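Side-chain contacts in serine protease (PDB 2OUA), which probably cleaves peptide bonds within proteins as a secreted, acid-stable serine endopeptidase of the chymotrypsin-like S1 family, of which this chain is the protease domain: residues Y9-G12 with G13-V17; V121-Q125 with G126-S130; Q173-N176 with P177-S181. All coordinates share one frame; numbering follows the deposited sequence.

Contact 1: Y9-G12 with G13-V17; sequences YTMG and GRCSV
The Tyr9 ring lies against Cys15, its CZ 3.4 Å from Cys15 CB, with the phenol oxygen equally near that carbon. Cys15 O sits over one face of the ring, while Ser16 O and Val17 N meet its edge, Ser16 O at 3.4 Å from Tyr9 CE2. Farther along, Val17 CG2 touches Tyr9 CD2. With CG placed between the backbone N and the carbonyl carbon (chi1 69°), the ring is folded back over the neighbouring strand. The Cys15 sulfur makes an oblique sulfur-aromatic contact, 5.5 Å from the Tyr9 ring centroid and 41° off its normal. Met11, bent at chi2, also brings its CE to the sulfur, 3.6 Å from Cys15 SG.

Tyr9 and Cys15 share one face of a tight antiparallel beta hairpin of the N-terminal barrel in this chymotrypsin-like fold, with Met11 in its turn. They form a hydrogen-bonded pair, Tyr9 N to Cys15 O at 3.1 Å and Cys15 N to Tyr9 O at 3.2 Å. Nearer the turn, Met11 N reaches Gly13 O from above the carbonyl plane, and both Gly12 and Gly13 adopt positive phi.

Thr10 and Arg14 project from the opposite face, where the guanidinium group runs away from the hairpin to Ser105 and Thr106. Behind the first shell, Thr32 OG1 holds the Tyr9 hydroxyl and also bonds Ser16 O, which fixes the ring tip beside the strand. Cys15 is tied by a disulfide to Cys36, next to the predicted catalytic His35, and its side chain touches Ser143.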
# COMPACT_ATOMS: atom_id res chain seq x y z
N TYR A 9 -6.69 -7.53 4.77
CA TYR A 9 -7.20 -8.51 3.82
C TYR A 9 -6.34 -9.74 4.08
O TYR A 9 -5.22 -9.63 4.57
CB TYR A 9 -7.08 -8.02 2.36
CG TYR A 9 -5.69 -7.89 1.78
CD1 TYR A 9 -5.01 -9.00 1.29
CD2 TYR A 9 -5.09 -6.64 1.67
CE1 TYR A 9 -3.75 -8.87 0.68
CE2 TYR A 9 -3.84 -6.50 1.07
CZ TYR A 9 -3.18 -7.61 0.58
OH TYR A 9 -1.95 -7.44 -0.02
N THR A 10 -6.88 -10.92 3.79
CA THR A 10 -6.13 -12.14 4.06
C THR A 10 -5.90 -12.98 2.81
O THR A 10 -6.71 -12.98 1.89
CB THR A 10 -6.85 -13.00 5.12
OG1 THR A 10 -8.18 -13.27 4.68
CG2 THR A 10 -6.90 -12.26 6.45
N MET A 11 -4.79 -13.71 2.82
CA MET A 11 -4.41 -14.57 1.70
C MET A 11 -3.45 -15.64 2.20
O MET A 11 -2.51 -16.01 1.51
CB MET A 11 -3.73 -13.73 0.62
CG MET A 11 -2.78 -12.66 1.17
SD MET A 11 -1.63 -13.23 2.45
CE MET A 11 -1.09 -11.67 3.14
N GLY A 12 -3.71 -16.14 3.40
CA GLY A 12 -2.82 -17.12 3.99
C GLY A 12 -1.82 -16.26 4.76
O GLY A 12 -0.60 -16.43 4.67
N GLY A 13 -2.38 -15.33 5.51
CA GLY A 13 -1.61 -14.38 6.29
C GLY A 13 -2.38 -13.08 6.19
O GLY A 13 -3.50 -13.07 5.68
N ARG A 14 -1.80 -11.98 6.66
CA ARG A 14 -2.50 -10.71 6.60
C ARG A 14 -1.64 -9.56 6.07
O ARG A 14 -0.45 -9.46 6.37
CB ARG A 14 -3.07 -10.35 7.98
CG ARG A 14 -3.78 -8.99 8.06
CD ARG A 14 -4.59 -8.86 9.35
NE ARG A 14 -3.78 -9.09 10.55
CZ ARG A 14 -2.94 -8.20 11.07
NH1 ARG A 14 -2.80 -7.00 10.50
NH2 ARG A 14 -2.23 -8.50 12.15
N CYS A 15 -2.27 -8.71 5.26
CA CYS A 15 -1.61 -7.54 4.70
C CYS A 15 -2.66 -6.43 4.71
O CYS A 15 -3.78 -6.64 5.15
CB CYS A 15 -1.12 -7.81 3.28
SG CYS A 15 0.59 -8.45 3.19
N SER A 16 -2.28 -5.25 4.22
CA SER A 16 -3.20 -4.12 4.20
C SER A 16 -3.40 -3.54 2.80
O SER A 16 -2.48 -3.54 1.98
CB SER A 16 -2.68 -3.01 5.13
OG SER A 16 -2.49 -3.51 6.44
N VAL A 17 -4.60 -3.03 2.56
CA VAL A 17 -4.95 -2.42 1.28
C VAL A 17 -4.14 -1.16 1.06
O VAL A 17 -3.95 -0.36 1.98
CB VAL A 17 -6.47 -2.05 1.23
CG1 VAL A 17 -6.77 -1.22 -0.01
CG2 VAL A 17 -7.32 -3.31 1.23

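Contact 2: V121-Q125 with G126-S130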
# COMPACT_ATOMS: atom_id res chain seq x y z
N VAL A 121 16.92 -1.93 -0.60
CA VAL A 121 16.95 -2.57 0.71
C VAL A 121 17.05 -4.08 0.53
O VAL A 121 16.63 -4.62 -0.49
CB VAL A 121 15.67 -2.26 1.52
CG1 VAL A 121 15.50 -0.76 1.69
CG2 VAL A 121 14.46 -2.85 0.82
N SER A 122 17.61 -4.75 1.53
CA SER A 122 17.73 -6.19 1.49
C SER A 122 16.74 -6.83 2.46
O SER A 122 16.75 -6.54 3.66
CB SER A 122 19.16 -6.63 1.86
OG SER A 122 20.05 -6.40 0.78
N TYR A 123 15.88 -7.68 1.91
CA TYR A 123 14.89 -8.40 2.70
C TYR A 123 15.37 -9.85 2.72
O TYR A 123 16.26 -10.23 1.96
CB TYR A 123 13.52 -8.32 2.03
CG TYR A 123 12.89 -6.95 2.02
CD1 TYR A 123 12.13 -6.52 0.93
CD2 TYR A 123 13.02 -6.08 3.11
CE1 TYR A 123 11.51 -5.26 0.93
CE2 TYR A 123 12.41 -4.83 3.11
CZ TYR A 123 11.66 -4.43 2.02
OH TYR A 123 11.03 -3.20 2.02
N PRO A 124 14.79 -10.68 3.59
CA PRO A 124 15.22 -12.08 3.62
C PRO A 124 15.03 -12.77 2.27
O PRO A 124 15.75 -13.72 1.95
CB PRO A 124 14.36 -12.68 4.72
CG PRO A 124 14.16 -11.52 5.66
CD PRO A 124 13.86 -10.40 4.70
N GLN A 125 14.07 -12.29 1.49
CA GLN A 125 13.77 -12.89 0.18
C GLN A 125 14.59 -12.30 -0.97
O GLN A 125 14.55 -12.81 -2.09
CB GLN A 125 12.29 -12.73 -0.17
CG GLN A 125 11.31 -13.30 0.84
CD GLN A 125 11.26 -12.50 2.12
OE1 GLN A 125 11.47 -11.29 2.11
NE2 GLN A 125 10.97 -13.17 3.23
N GLY A 126 15.32 -11.22 -0.70
CA GLY A 126 16.11 -10.61 -1.76
C GLY A 126 16.11 -9.10 -1.68
O GLY A 126 15.59 -8.52 -0.73
N THR A 127 16.69 -8.46 -2.69
CA THR A 127 16.76 -7.00 -2.70
C THR A 127 15.64 -6.36 -3.50
O THR A 127 15.17 -6.90 -4.50
CB THR A 127 18.09 -6.52 -3.30
OG1 THR A 127 18.19 -6.95 -4.66
CG2 THR A 127 19.26 -7.09 -2.51
N VAL A 128 15.20 -5.20 -3.03
CA VAL A 128 14.15 -4.43 -3.68
C VAL A 128 14.71 -3.02 -3.87
O VAL A 128 15.21 -2.42 -2.92
CB VAL A 128 12.87 -4.37 -2.82
CG1 VAL A 128 11.81 -3.52 -3.52
CG2 VAL A 128 12.34 -5.78 -2.58
N HIS A 129 14.62 -2.51 -5.09
CA HIS A 129 15.14 -1.17 -5.38
C HIS A 129 14.05 -0.14 -5.65
O HIS A 129 12.86 -0.47 -5.65
CB HIS A 129 16.07 -1.26 -6.59
CG HIS A 129 15.40 -1.79 -7.82
ND1 HIS A 129 14.54 -1.03 -8.58
CD2 HIS A 129 15.45 -3.01 -8.40
CE1 HIS A 129 14.08 -1.76 -9.58
NE2 HIS A 129 14.62 -2.97 -9.50
N SER A 130 14.48 1.10 -5.88
CA SER A 130 13.58 2.22 -6.17
C SER A 130 12.62 2.60 -5.06
O SER A 130 11.68 3.36 -5.29
CB SER A 130 12.78 1.93 -7.44
OG SER A 130 13.63 1.73 -8.55
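Tyr123 and Val128 meet diagonally on one face of an antiparallel beta hairpin, strands 119-123 and 126-129 joined by a type I turn from Tyr123 to Gly126, within the C-terminal half of the chymotrypsin-like fold. Val128 CG2 approaches the phenol ring at a slant, neither squarely over a face nor at an edge, and rests 3.6 Å from Tyr123 CD1. Val121, one full strand repeat before the tyrosine, sets its CG2 over a ring face, 3.4 Å above the plane and displaced toward the rim. With CG1 anti to the carbonyl carbon (chi1 -58°), CG2 falls between the backbone N and that carbon, on the side of the Val128 carbonyl. The ring is thus bordered by valine methyls from both strands; Phe57 and Leu131 add to the packing, and Tyr123 OH bonds to Ser158 OG, a residue of the inhibitor pocket.

The other face carries the smaller, exposed pair Ser122 and Thr127. Here Ser122 OG meets the methyl Thr127 CG2 at 3.5 Å, while Thr127 CA leans its hydrogen toward Val121 O.

Backbone bonds hold both faces in place. Val121 and Val128 exchange two, 2.9 Å from Val121 N to Val128 O and 3.0 Å from Val128 N to Val121 O. Tyr123 and Gly126 exchange another two around the turn; Gly126, at phi 142°, occupies a backbone region poorly suited to residues with a side chain. Val128 also comes close to the predicted catalytic Asp61. Past the paired region, His129 ND1 donates to Ser130 OG at 2.9 Å, and that oxygen lies in the plane of the imidazole.

Contact 3: Q173-N176 with P177-S181; sequences QEVN and PMLNS
Apolar contacts join Gln173, Glu174 and Val175 to the first turn of the helix that follows them. The Pro177 ring packs against the base of Glu174, its CD 3.5 Å from Glu174 CB. Met178 bends at chi3 and carries its CE back to the strand end, 4.0 Å from Gln173 CG and also close to the Val175 backbone. Val175 CG2 stands anti to its own backbone N and faces the branch point of Leu179, 4.1 Å from Leu179 CG, the two side chains passing at a slant.

Among the backbone hydrogen bonds, Val175 O takes two donors: a straight one from Leu179 N at 3.1 Å and a weak one from Met178 N. Asn176 O receives Asn180 N at 2.9 Å. Asn180 ND2 comes equally near that oxygen, but its angle is too poor for a bond.

Side-chain polar groups settle the strand end. Gln173 NE2 donates to Glu174 O at 3.0 Å, in the carbonyl plane and on a lone pair, with that oxygen close to the plane of its own amide. The other end of this amide, OE1, accepts from the backbone N of Asp61, a predicted member of the charge relay, so both ends of the group are held and its rotation is fixed. Glu174 OE2 leads away from the helix to a salt bridge with Arg117 and a hydrogen bond with Thr132. Asn176 OD1 bonds Ser91, and Leu179 CD1 makes a van der Waals touch on that same amide oxygen.

The whole is a strand-to-helix junction, in which the last strand of the C-terminal barrel turns through Val175 into the short helix 176-181 near the C terminus of this chymotrypsin-like domain.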
# COMPACT_ATOMS: atom_id res chain seq x y z
N GLN A 173 6.85 1.33 -1.73
CA GLN A 173 6.92 1.19 -3.18
C GLN A 173 6.08 2.34 -3.74
O GLN A 173 4.91 2.48 -3.38
CB GLN A 173 6.32 -0.16 -3.60
CG GLN A 173 5.79 -0.23 -5.02
CD GLN A 173 6.88 -0.28 -6.07
OE1 GLN A 173 7.76 -1.15 -6.02
NE2 GLN A 173 6.83 0.64 -7.03
N GLU A 174 6.68 3.16 -4.59
CA GLU A 174 5.98 4.30 -5.18
C GLU A 174 4.74 3.83 -5.92
O GLU A 174 4.76 2.79 -6.59
CB GLU A 174 6.89 5.06 -6.14
CG GLU A 174 8.03 5.83 -5.47
CD GLU A 174 7.57 7.11 -4.79
OE1 GLU A 174 6.46 7.60 -5.10
OE2 GLU A 174 8.34 7.66 -3.96
N VAL A 175 3.65 4.59 -5.81
CA VAL A 175 2.41 4.20 -6.46
C VAL A 175 2.35 4.50 -7.96
O VAL A 175 1.83 3.70 -8.74
CB VAL A 175 1.19 4.87 -5.77
CG1 VAL A 175 1.15 6.36 -6.07
CG2 VAL A 175 -0.10 4.19 -6.23
N ASN A 176 2.90 5.63 -8.38
CA ASN A 176 2.84 5.99 -9.80
C ASN A 176 3.44 4.96 -10.75
O ASN A 176 2.89 4.72 -11.82
CB ASN A 176 3.46 7.37 -10.03
CG ASN A 176 2.54 8.48 -9.57
OD1 ASN A 176 1.33 8.29 -9.48
ND2 ASN A 176 3.10 9.66 -9.29
N PRO A 177 4.57 4.34 -10.38
CA PRO A 177 5.14 3.34 -11.29
C PRO A 177 4.17 2.19 -11.55
O PRO A 177 4.18 1.59 -12.63
CB PRO A 177 6.40 2.89 -10.55
CG PRO A 177 6.84 4.16 -9.86
CD PRO A 177 5.52 4.68 -9.31
N MET A 178 3.33 1.88 -10.56
CA MET A 178 2.36 0.80 -10.71
C MET A 178 1.20 1.26 -11.60
O MET A 178 0.78 0.54 -12.50
CB MET A 178 1.79 0.37 -9.35
CG MET A 178 2.81 -0.25 -8.40
SD MET A 178 2.04 -0.98 -6.93
CE MET A 178 1.90 0.45 -5.87
N LEU A 179 0.70 2.46 -11.34
CA LEU A 179 -0.40 3.00 -12.12
C LEU A 179 -0.00 3.11 -13.59
O LEU A 179 -0.78 2.77 -14.48
CB LEU A 179 -0.79 4.39 -11.61
CG LEU A 179 -1.18 4.47 -10.13
CD1 LEU A 179 -1.44 5.92 -9.73
CD2 LEU A 179 -2.41 3.62 -9.88
N ASN A 180 1.22 3.57 -13.83
CA ASN A 180 1.71 3.73 -15.19
C ASN A 180 1.99 2.40 -15.89
O ASN A 180 1.44 2.12 -16.95
CB ASN A 180 2.97 4.60 -15.20
CG ASN A 180 2.71 6.02 -14.71
OD1 ASN A 180 1.69 6.62 -15.04
ND2 ASN A 180 3.64 6.55 -13.92
N SER A 181 2.86 1.59 -15.29
CA SER A 181 3.23 0.31 -15.88
C SER A 181 2.06 -0.64 -16.12
O SER A 181 1.99 -1.30 -17.16
CB SER A 181 4.26 -0.40 -15.00
OG SER A 181 5.48 0.32 -14.97

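From the N terminus, contact 1 closes a tight hairpin in the N-terminal half, pairing strand 8-10 with the start of strand 14-22. Contact 2, much later, closes a separate two-stranded hairpin of the C-terminal half, and contact 3 joins the last strand of the closed C-terminal barrel, 167-174, to helix 176-181. The three follow in series; none nests in or crosses another. Contacts 1 and 3 lie on opposite sides of the chain's centre, their own centres about 21 Å apart, whereas contacts 2 and 3 approach to about 4 Å between nearest atoms without touching. All three come near the predicted charge relay.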